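Local coordinates for amine Dehydrogenase (Pseudomonas putida, PDB 1JMX), which probably serves as the beta-propeller subunit of a heme c-containing amine dehydrogenase that oxidatively deaminates primary amines, at residues L161-A164 / I168-M171. Numbering follows the deposited sequence.
Sequences LYVA and IYKM
The carbonyl O of Val-163 is gripped twice from the facing strand: Tyr-169 N donates a nearly straight bond to it (2.7 Å, 168° at the hydrogen), and the CA-H of Ile-168 adds a weaker contact. Val-163 N returns a bond to Tyr-169 O, completing a hydrogen-bonded pair, and Leu-161 with Met-171 forms another. This antiparallel beta hairpin supplies the two middle strands of a four-stranded propeller blade, flanked by strands 153-155 and 178-182.

One face illustrates how a lysine can be tethered over a largely buried hairpin. Tyr-162 and Lys-170 run alongside each other in the same direction, with Lys-170 CG 3.8 Å from Tyr-162 CE2. The lysine chain stays extended until its last torsion (chi4 58°), which swings NZ to donate to Tyr-162 OH at 2.8 Å. With an alanine in place of Tyr-162, the ammonium is likely to lose this acceptor and the lysine methylenes their aromatic neighbour.

On the other face, Val-163 CG1 approaches Tyr-169 CD1 at 4.1 Å, while the Tyr-169 ring also meets Tyr-178 edge-to-face. On the face that carries Tyr-162 and Lys-170, Ile-168 reaches across its non-hydrogen-bonded pair with Ala-164, setting CD1 3.6 Å from Ala-164 CA.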
loop_
_atom_site.group_PDB
_atom_site.type_symbol
_atom_site.label_atom_id
_atom_site.label_comp_id
_atom_site.label_asym_id
_atom_site.label_seq_id
_atom_site.Cartn_x
_atom_site.Cartn_y
_atom_site.Cartn_z
ATOM N N LEU B 161 -27.358 -9.785 23.414
ATOM C CA LEU B 161 -26.287 -9.083 22.727
ATOM C C LEU B 161 -26.193 -9.505 21.268
ATOM O O LEU B 161 -25.955 -10.672 20.959
ATOM C CB LEU B 161 -24.952 -9.349 23.437
ATOM C CG LEU B 161 -23.743 -8.458 23.150
ATOM C CD1 LEU B 161 -23.988 -7.072 23.718
ATOM C CD2 LEU B 161 -22.497 -9.075 23.771
ATOM N N TYR B 162 -26.446 -8.558 20.373
ATOM C CA TYR B 162 -26.348 -8.813 18.942
ATOM C C TYR B 162 -24.919 -8.535 18.536
ATOM O O TYR B 162 -24.399 -7.443 18.743
ATOM C CB TYR B 162 -27.360 -7.970 18.170
ATOM C CG TYR B 162 -28.741 -8.549 18.319
ATOM C CD1 TYR B 162 -29.641 -8.035 19.256
ATOM C CD2 TYR B 162 -29.122 -9.671 17.579
ATOM C CE1 TYR B 162 -30.881 -8.625 19.457
ATOM C CE2 TYR B 162 -30.356 -10.266 17.771
ATOM C CZ TYR B 162 -31.232 -9.741 18.709
ATOM O OH TYR B 162 -32.456 -10.329 18.889
ATOM N N VAL B 163 -24.271 -9.579 18.042
ATOM C CA VAL B 163 -22.871 -9.538 17.656
ATOM C C VAL B 163 -22.644 -9.665 16.156
ATOM O O VAL B 163 -23.030 -10.653 15.542
ATOM C CB VAL B 163 -22.104 -10.691 18.362
ATOM C CG1 VAL B 163 -20.654 -10.706 17.948
ATOM C CG2 VAL B 163 -22.236 -10.561 19.874
ATOM N N ALA B 164 -21.991 -8.666 15.581
ATOM C CA ALA B 164 -21.674 -8.678 14.164
ATOM C C ALA B 164 -20.349 -9.412 13.965
ATOM O O ALA B 164 -19.322 -9.020 14.517
ATOM C CB ALA B 164 -21.585 -7.253 13.625
ATOM N N ILE B 168 -24.436 -12.509 11.964
ATOM C CA ILE B 168 -24.876 -11.718 13.104
ATOM C C ILE B 168 -25.385 -12.753 14.108
ATOM O O ILE B 168 -26.159 -13.645 13.749
ATOM C CB ILE B 168 -26.016 -10.735 12.743
ATOM C CG1 ILE B 168 -25.596 -9.846 11.572
ATOM C CG2 ILE B 168 -26.385 -9.869 13.953
ATOM C CD1 ILE B 168 -24.351 -9.060 11.815
ATOM N N TYR B 169 -24.896 -12.663 15.341
ATOM C CA TYR B 169 -25.274 -13.581 16.399
ATOM C C TYR B 169 -26.102 -12.909 17.477
ATOM O O TYR B 169 -26.059 -11.699 17.649
ATOM C CB TYR B 169 -24.032 -14.170 17.058
ATOM C CG TYR B 169 -23.010 -14.691 16.095
ATOM C CD1 TYR B 169 -21.797 -14.032 15.927
ATOM C CD2 TYR B 169 -23.242 -15.853 15.363
ATOM C CE1 TYR B 169 -20.840 -14.515 15.063
ATOM C CE2 TYR B 169 -22.288 -16.346 14.490
ATOM C CZ TYR B 169 -21.091 -15.672 14.348
ATOM O OH TYR B 169 -20.128 -16.157 13.503
ATOM N N LYS B 170 -26.876 -13.723 18.181
ATOM C CA LYS B 170 -27.701 -13.267 19.284
ATOM C C LYS B 170 -27.074 -14.009 20.450
ATOM O O LYS B 170 -27.089 -15.235 20.499
ATOM C CB LYS B 170 -29.142 -13.700 19.074
ATOM C CG LYS B 170 -30.089 -13.213 20.147
ATOM C CD LYS B 170 -31.487 -13.728 19.873
ATOM C CE LYS B 170 -32.424 -13.376 21.004
ATOM N NZ LYS B 170 -32.453 -11.903 21.203
ATOM N N MET B 171 -26.510 -13.265 21.388
ATOM C CA MET B 171 -25.817 -13.891 22.502
ATOM C C MET B 171 -26.359 -13.612 23.892
ATOM O O MET B 171 -26.754 -12.493 24.211
ATOM C CB MET B 171 -24.333 -13.522 22.433
ATOM C CG MET B 171 -23.472 -14.087 23.536
ATOM S SD MET B 171 -21.777 -13.611 23.284
ATOM C CE MET B 171 -20.953 -15.025 23.916
#